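Local coordinates for protein MB2760 (Mycobacterium tuberculosis, PDB 2BNG) that hydrolyses long or bulky lipophilic epoxides, such as epoxystearic acid and cholesterol 5,6-oxide, to diols, though its physiological substrates are still unidentified, at residues 31-36 with 63-68; 40-45 with 56-61; 69-74 with 93-98; 107-112 with 119-124. One frame throughout, in Å; residues are numbered along the deposited sequence.

In the fold
Interactions 1 and 2 both use helix 57-65, one at each end: 56-61 meets the bend at 40-45, and 63-68 meets the start of helix 33-39. Interactions 3 and 4 are antiparallel strand pairs in the one mixed sheet, about 19 Å apart between centres. Interaction 4 is buried and faces a second subunit, whereas interaction 3 lies at the surface, on an outermost strand of the chain's sheet. Backbone hydrogen bonds dominate both; the helix contacts instead rely on a phenylalanine under an arginine in 1 and on glycine backbone in 2. D93 and D122, one each in 3 and 4, are about 5 Å apart between side chains.

Interaction 1: 31-36 with 63-68; sequences EDFDTV and LLRRMQ
F33 and R65 carry most of this contact, with the phenylalanine ring lying over the backbone of helix 57-65. CA of R65 sits over one face of that ring, 3.7 Å from the F33 centroid and 16° off the ring normal, the geometry of a CH-pi contact. On the opposite face E31 C lies above the ring, toward its rim. At the ring edge, near its plane, F33 CE2 meets CG of Q68 at 3.3 Å.

The arginine side chain then crosses the root of the phenylalanine at a slant. Its CG is anti to the backbone N, the chain runs straight to CD, and a bend at chi3 (-68°) lays the guanidinium against the start of the F33 side chain, where F33 CB stands 3.5 Å from R65 CZ, over the centre of the guanidinium face. The contact thus joins the beginning of helix 33-39 to the C-terminal part of helix 57-65, two of the helices of this NTF2-like fold. D32 is the N-cap of the first helix, and its OD2 accepts from T35 OG1 at 2.7 Å.

D34 OD2 takes the in-plane edge of the same guanidinium: R65 NH2 donates to it over 3.0 Å with an N-H...O angle of 174°, the hydrogen bond of a salt bridge. NH2 also pairs with D37, so two carboxylates share this one nitrogen. Deeper in, V36 CG1 and L64 CD1 meet at 4.3 Å, and both side chains pack on helix 13-30, V36 against F24 and A27, L64 against L28.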
# COMPACT_ATOMS: atom_id res chain seq x y z
N GLU C 31 22.97 28.61 -10.11
CA GLU C 31 24.34 28.98 -10.50
C GLU C 31 25.06 27.86 -11.24
O GLU C 31 26.27 27.67 -11.09
CB GLU C 31 25.15 29.47 -9.31
CG GLU C 31 24.71 30.83 -8.86
CD GLU C 31 25.33 31.22 -7.55
OE1 GLU C 31 26.24 30.56 -7.08
OE2 GLU C 31 24.94 32.20 -6.97
N ASP C 32 24.29 27.12 -12.04
CA ASP C 32 24.78 25.96 -12.76
C ASP C 32 25.17 26.47 -14.15
O ASP C 32 24.40 26.37 -15.13
CB ASP C 32 23.68 24.89 -12.78
CG ASP C 32 24.01 23.70 -13.68
OD1 ASP C 32 25.17 23.59 -14.16
OD2 ASP C 32 23.09 22.88 -13.91
N PHE C 33 26.37 27.03 -14.22
CA PHE C 33 26.73 27.88 -15.36
C PHE C 33 27.05 27.13 -16.62
O PHE C 33 26.94 27.68 -17.72
CB PHE C 33 27.82 28.90 -14.99
CG PHE C 33 27.32 29.97 -14.06
CD1 PHE C 33 26.33 30.85 -14.48
CD2 PHE C 33 27.82 30.07 -12.77
CE1 PHE C 33 25.86 31.83 -13.63
CE2 PHE C 33 27.35 31.04 -11.90
CZ PHE C 33 26.36 31.93 -12.33
N ASP C 34 27.40 25.86 -16.48
CA ASP C 34 27.58 25.02 -17.65
C ASP C 34 26.24 24.67 -18.34
O ASP C 34 26.18 24.60 -19.57
CB ASP C 34 28.36 23.76 -17.31
CG ASP C 34 29.75 24.06 -16.79
OD1 ASP C 34 30.44 23.13 -16.39
OD2 ASP C 34 30.18 25.21 -16.76
N THR C 35 25.18 24.47 -17.56
CA THR C 35 23.84 24.35 -18.13
C THR C 35 23.36 25.66 -18.75
O THR C 35 22.72 25.66 -19.81
CB THR C 35 22.84 23.83 -17.08
OG1 THR C 35 23.28 22.56 -16.60
CG2 THR C 35 21.44 23.70 -17.66
N VAL C 36 23.67 26.79 -18.11
CA VAL C 36 23.36 28.10 -18.69
C VAL C 36 24.04 28.26 -20.07
O VAL C 36 23.41 28.67 -21.05
CB VAL C 36 23.77 29.25 -17.74
CG1 VAL C 36 23.78 30.59 -18.49
CG2 VAL C 36 22.84 29.27 -16.51
N LEU C 63 28.61 36.95 -19.00
CA LEU C 63 28.10 38.05 -18.16
C LEU C 63 27.43 37.50 -16.90
O LEU C 63 27.72 37.94 -15.78
CB LEU C 63 27.11 38.90 -18.94
CG LEU C 63 26.91 40.28 -18.35
CD1 LEU C 63 28.11 41.17 -18.68
CD2 LEU C 63 25.66 40.90 -18.91
N LEU C 64 26.53 36.53 -17.11
CA LEU C 64 25.81 35.89 -16.03
C LEU C 64 26.75 35.11 -15.11
O LEU C 64 26.66 35.21 -13.89
CB LEU C 64 24.71 34.98 -16.57
CG LEU C 64 23.52 35.70 -17.23
CD1 LEU C 64 22.64 34.69 -17.95
CD2 LEU C 64 22.71 36.55 -16.25
N ARG C 65 27.67 34.36 -15.71
CA ARG C 65 28.67 33.65 -14.94
C ARG C 65 29.45 34.60 -14.04
O ARG C 65 29.75 34.27 -12.89
CB ARG C 65 29.62 32.87 -15.86
CG ARG C 65 30.68 32.06 -15.11
CD ARG C 65 31.68 31.40 -16.08
NE ARG C 65 31.03 30.36 -16.88
CZ ARG C 65 30.94 29.07 -16.53
NH1 ARG C 65 31.48 28.64 -15.39
NH2 ARG C 65 30.32 28.20 -17.33
N ARG C 66 29.77 35.78 -14.55
CA ARG C 66 30.59 36.71 -13.79
C ARG C 66 29.85 37.43 -12.68
O ARG C 66 30.46 38.13 -11.88
CB ARG C 66 31.32 37.66 -14.71
CG ARG C 66 32.45 36.95 -15.33
CD ARG C 66 33.23 37.81 -16.19
NE ARG C 66 34.21 36.98 -16.86
CZ ARG C 66 34.89 37.40 -17.90
NH1 ARG C 66 34.65 38.61 -18.28
NH2 ARG C 66 35.78 36.64 -18.53
N MSE C 67 28.55 37.22 -12.60
CA MSE C 67 27.80 37.81 -11.53
C MSE C 67 27.76 36.98 -10.25
O MSE C 67 27.36 37.46 -9.17
CB MSE C 67 26.40 38.13 -12.02
CG MSE C 67 26.35 39.50 -12.69
SE MSE C 67 24.56 39.76 -13.34
CE MSE C 67 24.81 39.55 -15.24
N GLN C 68 28.19 35.74 -10.38
CA GLN C 68 28.30 34.82 -9.28
C GLN C 68 29.03 35.45 -8.08
O GLN C 68 30.12 36.00 -8.23
CB GLN C 68 29.12 33.67 -9.80
CG GLN C 68 28.76 32.40 -9.28
CD GLN C 68 29.50 32.00 -8.10
OE1 GLN C 68 28.98 31.33 -7.28
NE2 GLN C 68 30.72 32.38 -8.00

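Interaction 2: 40-45 with 56-61; sequences LGDDLV and GGRRTA
G56 starts the contact by donating its N-H to the carbonyl of L44; G56 N to L44 O is 2.7 Å, nearly straight at 175° and in the carbonyl plane. Its CA also leans on D42 O at 3.4 Å, a CA-H...O contact. As N-cap, G56 turns its own carbonyl into the helix, where T60 N and T60 OG1 reach it from opposite faces of its plane.

G57 donates its N-H to D42 O (N to O 3.2 Å), arriving well above the carbonyl plane. G57 has no side chain, and its CA lies 3.2 Å from G41 O, a CA-H...O contact that brings the bend close against the helix. A water accepts from R58 N and donates to D42 O, adding a second donor to this carbonyl. The R58 side chain runs alongside D42, pointing the same way, but the salt bridge is long, 3.7 Å from R58 NE to D42 OD2.

Farther along, T60 and A61 meet the leucines. T60 CG2 is 4.0 Å from L40 CD1, the two side chains crossing at about a right angle. L44 has CG anti to its backbone N (chi1 177°), which brings CD2 against T60 CB and OG1. L40 CD1 also reaches A61 CB.

The arrangement is that of a helix N-terminus seated on a type I beta turn, G41 to L44, where the chain turns a corner between strands 40-41 and 44-48.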
# COMPACT_ATOMS: atom_id res chain seq x y z
N LEU C 40 21.90 28.46 -24.04
CA LEU C 40 21.75 29.72 -24.79
C LEU C 40 22.32 29.61 -26.19
O LEU C 40 23.49 29.30 -26.36
CB LEU C 40 22.37 30.90 -24.04
CG LEU C 40 21.83 31.24 -22.64
CD1 LEU C 40 22.61 32.41 -22.03
CD2 LEU C 40 20.33 31.51 -22.65
N GLY C 41 21.48 29.87 -27.19
CA GLY C 41 21.91 29.83 -28.57
C GLY C 41 22.95 30.90 -28.88
O GLY C 41 22.95 31.98 -28.29
N ASP C 42 23.83 30.60 -29.83
CA ASP C 42 24.86 31.54 -30.28
C ASP C 42 24.33 32.92 -30.69
O ASP C 42 24.97 33.92 -30.40
CB ASP C 42 25.70 30.94 -31.40
CG ASP C 42 26.71 29.92 -30.88
OD1 ASP C 42 27.32 29.20 -31.71
OD2 ASP C 42 26.91 29.83 -29.65
N ASP C 43 23.17 32.97 -31.31
CA ASP C 43 22.56 34.24 -31.69
C ASP C 43 21.42 34.71 -30.79
O ASP C 43 20.53 35.44 -31.23
CB ASP C 43 22.12 34.19 -33.12
CG ASP C 43 23.29 34.23 -34.07
OD1 ASP C 43 23.14 34.80 -35.15
OD2 ASP C 43 24.39 33.72 -33.77
N LEU C 44 21.47 34.32 -29.52
CA LEU C 44 20.56 34.84 -28.52
C LEU C 44 20.42 36.35 -28.60
O LEU C 44 21.43 37.07 -28.70
CB LEU C 44 21.04 34.46 -27.12
CG LEU C 44 20.22 34.98 -25.94
CD1 LEU C 44 18.83 34.31 -25.85
CD2 LEU C 44 21.01 34.81 -24.65
N VAL C 45 19.17 36.83 -28.59
CA VAL C 45 18.94 38.21 -28.18
C VAL C 45 18.23 38.26 -26.83
O VAL C 45 17.17 37.63 -26.63
CB VAL C 45 18.34 39.18 -29.31
CG1 VAL C 45 18.15 38.50 -30.69
CG2 VAL C 45 17.12 39.96 -28.83
N GLY C 56 24.03 37.68 -28.43
CA GLY C 56 25.01 36.62 -28.39
C GLY C 56 24.95 35.82 -27.12
O GLY C 56 25.09 36.37 -26.03
N GLY C 57 24.74 34.51 -27.28
CA GLY C 57 24.64 33.58 -26.16
C GLY C 57 25.88 33.52 -25.29
O GLY C 57 25.79 33.49 -24.07
N ARG C 58 27.04 33.51 -25.91
CA ARG C 58 28.30 33.50 -25.15
C ARG C 58 28.62 34.72 -24.36
O ARG C 58 29.19 34.63 -23.27
CB ARG C 58 29.44 33.36 -26.09
CG ARG C 58 29.50 32.05 -26.48
CD ARG C 58 30.31 32.11 -27.59
NE ARG C 58 30.15 30.87 -28.12
CZ ARG C 58 30.48 29.88 -27.39
NH1 ARG C 58 30.97 30.08 -26.17
NH2 ARG C 58 30.31 28.74 -27.90
N ARG C 59 28.32 35.87 -24.93
CA ARG C 59 28.53 37.09 -24.23
C ARG C 59 27.57 37.19 -23.04
O ARG C 59 27.98 37.62 -21.96
CB ARG C 59 28.39 38.24 -25.21
CG ARG C 59 28.51 39.58 -24.57
CD ARG C 59 29.06 40.55 -25.55
NE ARG C 59 28.31 41.79 -25.55
CZ ARG C 59 27.90 42.43 -26.63
NH1 ARG C 59 28.19 42.01 -27.83
NH2 ARG C 59 27.22 43.53 -26.53
N THR C 60 26.31 36.77 -23.23
CA THR C 60 25.31 36.75 -22.14
C THR C 60 25.67 35.71 -21.07
O THR C 60 25.60 35.99 -19.86
CB THR C 60 23.88 36.49 -22.67
OG1 THR C 60 23.52 37.55 -23.56
CG2 THR C 60 22.86 36.42 -21.53
N ALA C 61 26.07 34.52 -21.53
CA ALA C 61 26.47 33.43 -20.65
C ALA C 61 27.62 33.81 -19.72
O ALA C 61 27.55 33.51 -18.52
CB ALA C 61 26.80 32.19 -21.45
O HOH W 1 27.43 33.95 -29.04

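Interaction 3: 69-74 with 93-98; sequences GRVGFE and DALIIG
G72 and E74 pair with I96 and A94 as antiparallel hydrogen-bonded partners on either side of the non-hydrogen-bonded pair F73-L95, the segment axes approaching to 4.8 Å with their directions 161° apart. G72 N to I96 O, at 2.8 Å and in the carbonyl plane, is the shortest of the four bonds, and CA-H...O contacts such as V71 CA to I96 O (3.2 Å) fill in beside them.

On the face of F73 and L95, the leucine CD2 comes to the edge of the phenylalanine ring, 3.5 Å from F73 CD1. The ring also packs on the selenomethionine at M67. V71 joins this apolar patch, with CG2 anti to its backbone N and 4.2 Å from L95 CB, the side chains lying alongside each other.

The strands form the hairpin 72-83/86-97 at one side of the sheet, with 100-113 as the next neighbour of 86-97. On the other face, E74 CB and A94 CB are 4.1 Å apart; from there the extended glutamate chain leads toward I96, with E74 OE2 3.8 Å from I96 CD1, and its OE1 forms a salt bridge with R101. D93, the probable proton donor, has its CA 3.2 Å from E74 O, while its OD1 pairs with R91.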
# COMPACT_ATOMS: atom_id res chain seq x y z
N GLY C 69 28.42 35.35 -6.89
CA GLY C 69 29.03 35.94 -5.69
C GLY C 69 28.78 37.44 -5.50
O GLY C 69 29.17 38.00 -4.49
N ARG C 70 28.14 38.10 -6.46
CA ARG C 70 27.79 39.52 -6.34
C ARG C 70 26.31 39.76 -6.34
O ARG C 70 25.81 40.58 -5.59
CB ARG C 70 28.32 40.31 -7.51
CG ARG C 70 29.71 40.62 -7.37
CD ARG C 70 30.41 40.09 -8.46
NE ARG C 70 31.75 40.61 -8.59
CZ ARG C 70 32.81 40.17 -7.92
NH1 ARG C 70 32.72 39.21 -7.00
NH2 ARG C 70 34.00 40.70 -8.16
N VAL C 71 25.63 39.10 -7.24
CA VAL C 71 24.19 39.13 -7.22
C VAL C 71 23.64 37.72 -7.45
O VAL C 71 23.99 37.06 -8.43
CB VAL C 71 23.62 40.19 -8.21
CG1 VAL C 71 24.42 40.25 -9.45
CG2 VAL C 71 22.17 39.94 -8.54
N GLY C 72 22.82 37.25 -6.51
CA GLY C 72 22.13 35.97 -6.66
C GLY C 72 20.78 36.17 -7.31
O GLY C 72 20.21 37.28 -7.26
N PHE C 73 20.26 35.12 -7.94
CA PHE C 73 18.93 35.19 -8.53
C PHE C 73 18.02 34.14 -7.93
O PHE C 73 18.46 33.03 -7.67
CB PHE C 73 18.98 35.01 -10.06
CG PHE C 73 20.11 35.76 -10.74
CD1 PHE C 73 20.14 37.15 -10.73
CD2 PHE C 73 21.12 35.07 -11.41
CE1 PHE C 73 21.17 37.83 -11.37
CE2 PHE C 73 22.16 35.75 -12.05
CZ PHE C 73 22.19 37.13 -12.03
N GLU C 74 16.76 34.51 -7.71
CA GLU C 74 15.71 33.53 -7.47
C GLU C 74 14.60 33.67 -8.51
O GLU C 74 14.31 34.78 -9.02
CB GLU C 74 15.17 33.61 -6.04
CG GLU C 74 16.17 33.05 -5.00
CD GLU C 74 15.72 33.24 -3.56
OE1 GLU C 74 14.51 33.46 -3.31
OE2 GLU C 74 16.58 33.17 -2.66
N ASP C 93 10.61 37.09 -9.55
CA ASP C 93 12.06 37.01 -9.51
C ASP C 93 12.54 37.75 -8.26
O ASP C 93 11.83 38.57 -7.69
CB ASP C 93 12.67 37.66 -10.77
CG ASP C 93 12.60 36.75 -12.02
OD1 ASP C 93 13.39 36.99 -12.95
OD2 ASP C 93 11.76 35.82 -12.09
N ALA C 94 13.77 37.47 -7.85
CA ALA C 94 14.42 38.24 -6.81
C ALA C 94 15.89 38.42 -7.16
O ALA C 94 16.53 37.47 -7.59
CB ALA C 94 14.27 37.53 -5.48
N LEU C 95 16.41 39.64 -6.99
CA LEU C 95 17.85 39.88 -7.04
C LEU C 95 18.35 40.07 -5.62
O LEU C 95 17.73 40.78 -4.83
CB LEU C 95 18.22 41.07 -7.93
CG LEU C 95 17.67 41.10 -9.38
CD1 LEU C 95 18.01 42.44 -10.03
CD2 LEU C 95 18.15 39.93 -10.26
N ILE C 96 19.45 39.40 -5.28
CA ILE C 96 20.01 39.41 -3.94
C ILE C 96 21.41 39.93 -4.03
O ILE C 96 22.23 39.37 -4.75
CB ILE C 96 20.14 37.97 -3.34
CG1 ILE C 96 19.04 37.03 -3.88
CG2 ILE C 96 20.34 38.02 -1.84
CD1 ILE C 96 17.93 36.66 -3.07
N ILE C 97 21.69 41.00 -3.30
CA ILE C 97 23.02 41.59 -3.21
C ILE C 97 23.31 41.69 -1.73
O ILE C 97 22.76 42.56 -1.03
CB ILE C 97 23.06 42.98 -3.89
CG1 ILE C 97 22.62 42.88 -5.36
CG2 ILE C 97 24.47 43.61 -3.82
CD1 ILE C 97 21.84 44.05 -5.84
N GLY C 98 24.13 40.76 -1.23
CA GLY C 98 24.34 40.57 0.19
C GLY C 98 23.01 40.42 0.93
O GLY C 98 22.21 39.52 0.59

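Interaction 4: 107-112 with 119-124; sequences CGVFEV and LWRDYF
Y123 N to C107 O is the shortest polar bond here, 2.7 Å with an N-H...O angle of 159°. The same carbonyl lies in the plane of the tyrosine ring, at its edge, 3.4 Å from Y123 CD1. C107 N in turn donates to Y123 O, and V109 and R121 likewise bond both ways, V109 N reaching R121 O at 2.8 Å; at the far end the L119 N to E111 O bond is weak. The segment axes run 165° apart; these are the strands of the antiparallel hairpin 100-113/116-123.

One face carries F110, W120 and D122. The F110 ring and the tryptophan five-membered ring are nearly parallel (11°) but displaced, with little of one ring over the other; F110 CE2 meets W120 CD1 at 3.3 Å. W120 also stacks on Y46 and meets F24 edge-to-face. G108, with no side chain, admits D122 OD1 to 3.3 Å from its CA. D122 OD2 receives a weak bond from W120 NE1 and a salt bridge from R91.

On the other face V109 touches two residues of the partner strand, CG2 3.8 Å from R121 CB and CG1 3.9 Å from Y123 CE1. R121 bends at chi3, and L119 CD2 lies over the rim of one guanidinium face while NE pairs with E47. E90 of the second subunit takes both R121 NH1 and Y123 OH, and R79 of that subunit pairs with E111.

The chemistry divides by face: charged and hydroxyl groups tie one to a second subunit, while on the other the W120 and R91 bonds converge on OD2 of D122, the probable proton acceptor, and probably help to fix its carboxylate.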
# COMPACT_ATOMS: atom_id res chain seq x y z
N CYS C 107 7.28 38.85 -16.39
CA CYS C 107 6.76 38.01 -17.45
C CYS C 107 7.88 37.86 -18.50
O CYS C 107 8.38 38.85 -19.02
CB CYS C 107 5.47 38.61 -18.03
SG CYS C 107 4.05 38.55 -16.81
N GLY C 108 8.30 36.63 -18.76
CA GLY C 108 9.32 36.39 -19.75
C GLY C 108 8.76 35.67 -20.94
O GLY C 108 7.92 34.76 -20.79
N VAL C 109 9.20 36.08 -22.12
CA VAL C 109 8.91 35.33 -23.33
C VAL C 109 10.23 34.84 -23.95
O VAL C 109 11.23 35.56 -24.04
CB VAL C 109 8.02 36.09 -24.37
CG1 VAL C 109 6.97 36.99 -23.71
CG2 VAL C 109 8.84 36.88 -25.30
N PHE C 110 10.21 33.57 -24.34
CA PHE C 110 11.38 32.91 -24.90
C PHE C 110 11.03 32.35 -26.24
O PHE C 110 9.85 32.09 -26.53
CB PHE C 110 11.87 31.79 -23.98
CG PHE C 110 12.12 32.23 -22.57
CD1 PHE C 110 11.07 32.51 -21.70
CD2 PHE C 110 13.42 32.39 -22.10
CE1 PHE C 110 11.31 32.92 -20.38
CE2 PHE C 110 13.67 32.79 -20.79
CZ PHE C 110 12.61 33.06 -19.92
N GLU C 111 12.06 32.16 -27.06
CA GLU C 111 11.97 31.31 -28.23
C GLU C 111 13.07 30.27 -28.15
O GLU C 111 14.23 30.57 -27.87
CB GLU C 111 12.08 32.12 -29.52
CG GLU C 111 10.74 32.28 -30.20
CD GLU C 111 10.70 33.49 -31.10
OE1 GLU C 111 11.71 33.76 -31.78
OE2 GLU C 111 9.65 34.18 -31.13
N VAL C 112 12.69 29.02 -28.38
CA VAL C 112 13.66 27.95 -28.37
C VAL C 112 13.69 27.18 -29.68
O VAL C 112 12.66 26.85 -30.26
CB VAL C 112 13.62 27.06 -27.04
CG1 VAL C 112 12.53 27.50 -26.06
CG2 VAL C 112 13.56 25.58 -27.35
N LEU C 119 15.71 33.60 -28.09
CA LEU C 119 15.15 34.85 -27.59
C LEU C 119 14.86 34.72 -26.10
O LEU C 119 14.30 33.72 -25.66
CB LEU C 119 13.87 35.26 -28.34
CG LEU C 119 13.14 36.50 -27.79
CD1 LEU C 119 13.98 37.79 -27.95
CD2 LEU C 119 11.76 36.66 -28.39
N TRP C 120 15.26 35.74 -25.34
CA TRP C 120 14.95 35.83 -23.91
C TRP C 120 14.57 37.28 -23.64
O TRP C 120 15.42 38.20 -23.67
CB TRP C 120 16.14 35.38 -23.07
CG TRP C 120 16.02 35.61 -21.60
CD1 TRP C 120 14.88 35.83 -20.89
CD2 TRP C 120 17.10 35.62 -20.66
NE1 TRP C 120 15.18 35.97 -19.54
CE2 TRP C 120 16.54 35.86 -19.38
CE3 TRP C 120 18.49 35.45 -20.76
CZ2 TRP C 120 17.32 35.92 -18.21
CZ3 TRP C 120 19.28 35.53 -19.60
CH2 TRP C 120 18.68 35.76 -18.35
N ARG C 121 13.28 37.48 -23.40
CA ARG C 121 12.71 38.81 -23.27
C ARG C 121 11.94 38.93 -21.95
O ARG C 121 10.86 38.36 -21.78
CB ARG C 121 11.77 39.09 -24.45
CG ARG C 121 11.32 40.53 -24.46
CD ARG C 121 10.32 40.82 -25.56
NE ARG C 121 10.93 40.87 -26.89
CZ ARG C 121 10.34 40.38 -27.98
NH1 ARG C 121 9.15 39.79 -27.89
NH2 ARG C 121 10.94 40.43 -29.15
N ASP C 122 12.52 39.66 -21.01
CA ASP C 122 11.87 39.79 -19.70
C ASP C 122 11.18 41.14 -19.59
O ASP C 122 11.78 42.18 -19.91
CB ASP C 122 12.89 39.57 -18.57
CG ASP C 122 13.07 38.09 -18.19
OD1 ASP C 122 12.28 37.21 -18.61
OD2 ASP C 122 14.02 37.78 -17.45
N TYR C 123 9.93 41.10 -19.14
CA TYR C 123 9.09 42.26 -18.91
C TYR C 123 8.90 42.47 -17.41
O TYR C 123 8.63 41.52 -16.67
CB TYR C 123 7.70 42.01 -19.49
CG TYR C 123 7.57 41.99 -20.99
CD1 TYR C 123 7.69 40.79 -21.70
CD2 TYR C 123 7.30 43.17 -21.71
CE1 TYR C 123 7.53 40.76 -23.09
CE2 TYR C 123 7.14 43.15 -23.10
CZ TYR C 123 7.26 41.95 -23.77
OH TYR C 123 7.13 41.92 -25.12
N PHE C 124 8.98 43.72 -16.96
CA PHE C 124 8.69 44.07 -15.57
C PHE C 124 8.31 45.56 -15.51
O PHE C 124 8.43 46.27 -16.51
CB PHE C 124 9.90 43.81 -14.66
CG PHE C 124 11.18 44.34 -15.21
CD1 PHE C 124 12.02 43.52 -15.93
CD2 PHE C 124 11.52 45.66 -15.02
CE1 PHE C 124 13.21 44.00 -16.45
CE2 PHE C 124 12.70 46.17 -15.54
CZ PHE C 124 13.54 45.35 -16.25